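Side-chain contacts in BDI_3064 protein (Parabacteroides distasonis ATCC 8503, PDB 5Z06), which hydrolyses linear beta-1,2-glucan and beta-1,2-glucooligosaccharides of four or more units in exo fashion, releasing sophorose from the non-reducing end: residues R221-F226 and Y231-V236; A235-R238 and R243-D246. All coordinates share one frame; numbering follows the deposited sequence.

Followed from the N terminus, the chain makes the two contacts one after the other: they neither nest nor cross, but share Ala235 and Val236. Contact 1 closes the turn between strands 219-225 and 232-237, which form a hairpin. Contact 2 then closes the short connection to strand 243-247, by which the chain leaves this four-stranded sheet for the three-stranded one facing it. The strand order of the two sheets is consistent with a fibronectin type III-like beta sandwich. Arg224 of contact 1 and Asp246 of contact 2 join the two sheets by a salt bridge, while Ile222 packs against both Tyr244 and Arg237. Hairpin pairing and interior packing thus meet on strand 232-237.

Contact 1 of 2, residues R221-F226 and Y231-V236; sequences RIYRSF and YQPVAV
Ile222 faces both Val234 and Ala235 across an antiparallel hairpin, a classic beta bulge that shifts the register by one residue. The Ile222 carbonyl O takes a bond from Val234 N at 2.8 Å and a weak one from Ala235 N, while Ile222 N reaches Ala235 O at 2.7 Å, almost straight at 174°. Beyond the bulge, Arg224 and Gln232 exchange a reciprocal pair of backbone bonds. Near the turn, Ser225 CB sits 3.3 Å from the centroid of the Tyr231 ring, a CH-pi contact over the middle of the face, while Ser225 OG bonds within the turn, to Thr230 O and Asp227 N. The Arg224 chain leaves with CG opposite its own N (chi1 -173°) and bends at chi3, laying one guanidinium face on Val234, with Arg224 CZ 3.6 Å from Val234 CG1; Phe226 CZ covers the other face toward its rim, and this packing, with a salt bridge to Asp246, limits how the group can turn. On the sheet face that carries Arg221, Tyr223, Pro233 and Val236, Tyr223 CE2 touches Pro233 CB at 3.7 Å, and Arg221 CG runs alongside Val236 CG1 at 3.7 Å; the polar ends of Tyr223 and Arg221 both go to the Glu268 carboxylate. Strand 219-225 is flanked on its other edge by strand 254-262, whose Lys258 makes a cation-pi contact with Tyr231, and Ile222 enters the sandwich interior against Ile207 and Trp209 of strand 204-210 and Tyr244 of strand 243-247.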
loop_
_atom_site.group_PDB
_atom_site.type_symbol
_atom_site.label_atom_id
_atom_site.label_comp_id
_atom_site.label_asym_id
_atom_site.label_seq_id
_atom_site.Cartn_x
_atom_site.Cartn_y
_atom_site.Cartn_z
ATOM N N ARG A 221 0.400 -2.038 22.787
ATOM C CA ARG A 221 0.878 -0.736 23.174
ATOM C C ARG A 221 2.367 -0.851 23.245
ATOM O O ARG A 221 2.878 -1.774 23.902
ATOM C CB ARG A 221 0.351 -0.330 24.548
ATOM C CG ARG A 221 -0.664 0.793 24.517
ATOM C CD ARG A 221 -1.136 1.164 25.916
ATOM N NE ARG A 221 -2.529 1.612 25.877
ATOM C CZ ARG A 221 -3.435 1.426 26.841
ATOM N NH1 ARG A 221 -3.127 0.788 27.977
ATOM N NH2 ARG A 221 -4.678 1.882 26.662
ATOM N N ILE A 222 3.060 0.107 22.625
ATOM C CA ILE A 222 4.516 0.120 22.640
ATOM C C ILE A 222 4.977 1.227 23.581
ATOM O O ILE A 222 4.497 2.361 23.489
ATOM C CB ILE A 222 5.133 0.319 21.233
ATOM C CG1 ILE A 222 4.724 -0.831 20.298
ATOM C CG2 ILE A 222 6.662 0.408 21.314
ATOM C CD1 ILE A 222 3.432 -0.591 19.558
ATOM N N TYR A 223 5.913 0.863 24.458
ATOM C CA TYR A 223 6.526 1.784 25.432
ATOM C C TYR A 223 7.985 1.986 25.112
ATOM O O TYR A 223 8.681 1.057 24.747
ATOM C CB TYR A 223 6.417 1.240 26.860
ATOM C CG TYR A 223 5.002 1.225 27.365
ATOM C CD1 TYR A 223 4.174 0.144 27.087
ATOM C CD2 TYR A 223 4.476 2.304 28.085
ATOM C CE1 TYR A 223 2.866 0.122 27.519
ATOM C CE2 TYR A 223 3.165 2.290 28.529
ATOM C CZ TYR A 223 2.366 1.191 28.244
ATOM O OH TYR A 223 1.063 1.156 28.660
ATOM N N ARG A 224 8.434 3.216 25.258
ATOM C CA ARG A 224 9.800 3.570 24.964
ATOM C C ARG A 224 10.453 4.264 26.149
ATOM O O ARG A 224 9.825 5.045 26.851
ATOM C CB ARG A 224 9.853 4.491 23.760
ATOM C CG ARG A 224 11.276 4.769 23.299
ATOM C CD ARG A 224 11.249 5.681 22.108
ATOM N NE ARG A 224 10.684 6.982 22.423
ATOM C CZ ARG A 224 10.278 7.879 21.519
ATOM N NH1 ARG A 224 10.344 7.634 20.215
ATOM N NH2 ARG A 224 9.798 9.041 21.918
ATOM N N SER A 225 11.725 3.972 26.346
ATOM C CA SER A 225 12.531 4.685 27.315
ATOM C C SER A 225 13.813 5.121 26.637
ATOM O O SER A 225 14.384 4.379 25.838
ATOM C CB SER A 225 12.832 3.793 28.505
ATOM O OG SER A 225 13.549 4.527 29.471
ATOM N N PHE A 226 14.242 6.340 26.932
ATOM C CA PHE A 226 15.572 6.804 26.551
ATOM C C PHE A 226 16.626 6.577 27.626
ATOM O O PHE A 226 17.810 6.716 27.340
ATOM C CB PHE A 226 15.533 8.267 26.152
ATOM C CG PHE A 226 14.735 8.525 24.919
ATOM C CD1 PHE A 226 14.979 7.805 23.745
ATOM C CD2 PHE A 226 13.751 9.505 24.906
ATOM C CE1 PHE A 226 14.249 8.048 22.594
ATOM C CE2 PHE A 226 13.023 9.759 23.752
ATOM C CZ PHE A 226 13.274 9.027 22.592
ATOM N N TYR A 231 9.423 4.762 31.210
ATOM C CA TYR A 231 8.864 4.492 29.897
ATOM C C TYR A 231 7.640 5.359 29.668
ATOM O O TYR A 231 6.904 5.638 30.602
ATOM C CB TYR A 231 8.521 3.017 29.758
ATOM C CG TYR A 231 9.740 2.118 29.638
ATOM C CD1 TYR A 231 10.523 1.814 30.755
ATOM C CD2 TYR A 231 10.112 1.565 28.404
ATOM C CE1 TYR A 231 11.644 0.997 30.649
ATOM C CE2 TYR A 231 11.225 0.743 28.293
ATOM C CZ TYR A 231 11.988 0.463 29.417
ATOM O OH TYR A 231 13.086 -0.348 29.315
ATOM N N GLN A 232 7.469 5.826 28.434
ATOM C CA GLN A 232 6.244 6.484 27.992
ATOM C C GLN A 232 5.620 5.657 26.841
ATOM O O GLN A 232 6.346 5.020 26.064
ATOM C CB GLN A 232 6.532 7.932 27.550
ATOM C CG GLN A 232 6.850 8.895 28.698
ATOM C CD GLN A 232 5.662 9.143 29.636
ATOM O OE1 GLN A 232 5.535 8.497 30.679
ATOM N NE2 GLN A 232 4.791 10.077 29.263
ATOM N N PRO A 233 4.274 5.660 26.732
ATOM C CA PRO A 233 3.642 4.935 25.636
ATOM C C PRO A 233 3.826 5.737 24.348
ATOM O O PRO A 233 3.415 6.879 24.278
ATOM C CB PRO A 233 2.173 4.865 26.077
ATOM C CG PRO A 233 1.960 6.112 26.870
ATOM C CD PRO A 233 3.295 6.506 27.454
ATOM N N VAL A 234 4.496 5.165 23.354
ATOM C CA VAL A 234 4.790 5.904 22.123
ATOM C C VAL A 234 3.931 5.532 20.935
ATOM O O VAL A 234 3.831 6.322 20.001
ATOM C CB VAL A 234 6.262 5.828 21.706
ATOM C CG1 VAL A 234 7.101 6.646 22.674
ATOM C CG2 VAL A 234 6.745 4.386 21.574
ATOM N N ALA A 235 3.324 4.354 20.953
ATOM C CA ALA A 235 2.542 3.906 19.811
ATOM C C ALA A 235 1.652 2.757 20.180
ATOM O O ALA A 235 1.856 2.093 21.201
ATOM C CB ALA A 235 3.460 3.477 18.660
ATOM N N VAL A 236 0.664 2.524 19.323
ATOM C CA VAL A 236 -0.122 1.312 19.381
ATOM C C VAL A 236 -0.036 0.652 18.028
ATOM O O VAL A 236 0.078 1.319 16.996
ATOM C CB VAL A 236 -1.609 1.509 19.741
ATOM C CG1 VAL A 236 -1.746 1.994 21.168
ATOM C CG2 VAL A 236 -2.336 2.446 18.774
#

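Contact 2 of 2, residues A235-R238 and R243-D246; sequences AVRR and RYTD
Arg237 and Tyr244 meet where the chain passes from one sheet of a fibronectin type III-like sandwich to the other, without any hydrogen bond between the two segments. The strand axes approach only to 7.9 Å, leaving side chains to bridge them. With CG anti to the carbonyl carbon (chi1 -77°), Arg237 CG lies 3.5 Å from Arg243 O; the bend at chi2 then sets CD, which also lies near that oxygen. NE and CZ then pass beside the Tyr244 ring, Arg237 CZ lying 3.4 Å from Tyr244 CD1. The two planes stand 77° apart: the ring presents its edge to the face of the guanidinium. At the tip, Arg237 NH1 returns to Val236 O of its own strand at 2.9 Å, and NH2 lies against the CD1-CE1 edge of the ring and forms a salt bridge with Glu645 from the helix-rich C-terminal region, which also accepts Thr245 N. A leucine here would probably cost Glu645 the salt bridge from NH2 and leave Val236 O without the bond from NH1. Farther along, Ala235 CB lies against the ring, an unusually short 3.2 Å from Tyr244 CE1. Beyond it, Tyr244 OH donates to Asp246 OD1 at 2.7 Å, reaching the anti side of the carboxylate 26° out of its plane.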
loop_
_atom_site.group_PDB
_atom_site.type_symbol
_atom_site.label_atom_id
_atom_site.label_comp_id
_atom_site.label_asym_id
_atom_site.label_seq_id
_atom_site.Cartn_x
_atom_site.Cartn_y
_atom_site.Cartn_z
ATOM N N ALA A 235 3.324 4.354 20.953
ATOM C CA ALA A 235 2.542 3.906 19.811
ATOM C C ALA A 235 1.652 2.757 20.180
ATOM O O ALA A 235 1.856 2.093 21.201
ATOM C CB ALA A 235 3.460 3.477 18.660
ATOM N N VAL A 236 0.664 2.524 19.323
ATOM C CA VAL A 236 -0.122 1.312 19.381
ATOM C C VAL A 236 -0.036 0.652 18.028
ATOM O O VAL A 236 0.078 1.319 16.996
ATOM C CB VAL A 236 -1.609 1.509 19.741
ATOM C CG1 VAL A 236 -1.746 1.994 21.168
ATOM C CG2 VAL A 236 -2.336 2.446 18.774
ATOM N N ARG A 237 -0.075 -0.668 18.049
ATOM C CA ARG A 237 -0.121 -1.409 16.833
ATOM C C ARG A 237 -1.229 -2.420 16.938
ATOM O O ARG A 237 -1.297 -3.210 17.876
ATOM C CB ARG A 237 1.244 -2.046 16.546
ATOM C CG ARG A 237 2.267 -1.056 16.017
ATOM C CD ARG A 237 1.902 -0.595 14.613
ATOM N NE ARG A 237 2.840 0.368 14.046
ATOM C CZ ARG A 237 2.783 1.695 14.189
ATOM N NH1 ARG A 237 1.850 2.288 14.937
ATOM N NH2 ARG A 237 3.702 2.445 13.604
ATOM N N ARG A 238 -2.094 -2.386 15.946
ATOM C CA ARG A 238 -3.152 -3.339 15.813
ATOM C C ARG A 238 -2.554 -4.737 15.603
ATOM O O ARG A 238 -1.426 -4.848 15.111
ATOM C CB ARG A 238 -4.015 -2.951 14.622
ATOM C CG ARG A 238 -4.787 -1.663 14.794
ATOM C CD ARG A 238 -5.968 -1.901 15.697
ATOM N NE ARG A 238 -6.630 -0.669 16.093
ATOM C CZ ARG A 238 -7.730 -0.610 16.849
ATOM N NH1 ARG A 238 -8.321 -1.720 17.271
ATOM N NH2 ARG A 238 -8.254 0.578 17.181
ATOM N N ARG A 243 4.861 -5.569 14.684
ATOM C CA ARG A 243 6.029 -4.847 14.332
ATOM C C ARG A 243 5.785 -3.399 14.587
ATOM O O ARG A 243 4.687 -2.925 14.343
ATOM C CB ARG A 243 6.254 -5.027 12.848
ATOM C CG ARG A 243 7.679 -5.230 12.574
ATOM C CD ARG A 243 7.965 -5.265 11.088
ATOM N NE ARG A 243 8.852 -6.378 10.900
ATOM C CZ ARG A 243 10.096 -6.448 11.355
ATOM N NH1 ARG A 243 10.683 -5.431 11.970
ATOM N NH2 ARG A 243 10.775 -7.550 11.136
ATOM N N TYR A 244 6.800 -2.687 15.046
ATOM C CA TYR A 244 6.668 -1.262 15.212
ATOM C C TYR A 244 7.948 -0.571 14.790
ATOM O O TYR A 244 9.046 -1.010 15.146
ATOM C CB TYR A 244 6.297 -0.912 16.650
ATOM C CG TYR A 244 6.391 0.559 16.892
ATOM C CD1 TYR A 244 5.546 1.438 16.219
ATOM C CD2 TYR A 244 7.351 1.084 17.751
ATOM C CE1 TYR A 244 5.638 2.803 16.402
ATOM C CE2 TYR A 244 7.439 2.445 17.962
ATOM C CZ TYR A 244 6.591 3.295 17.287
ATOM O OH TYR A 244 6.709 4.629 17.506
ATOM N N THR A 245 7.772 0.492 14.011
ATOM C CA THR A 245 8.846 1.289 13.506
ATOM C C THR A 245 8.853 2.612 14.250
ATOM O O THR A 245 7.965 3.445 14.082
ATOM C CB THR A 245 8.696 1.472 11.993
ATOM O OG1 THR A 245 8.986 0.222 11.352
ATOM C CG2 THR A 245 9.647 2.533 11.478
ATOM N N ASP A 246 9.875 2.795 15.078
ATOM C CA ASP A 246 9.983 3.983 15.859
ATOM C C ASP A 246 10.939 4.900 15.166
ATOM O O ASP A 246 12.156 4.705 15.232
ATOM C CB ASP A 246 10.498 3.699 17.258
ATOM C CG ASP A 246 10.278 4.871 18.189
ATOM O OD1 ASP A 246 9.207 5.518 18.100
ATOM O OD2 ASP A 246 11.179 5.152 19.006
#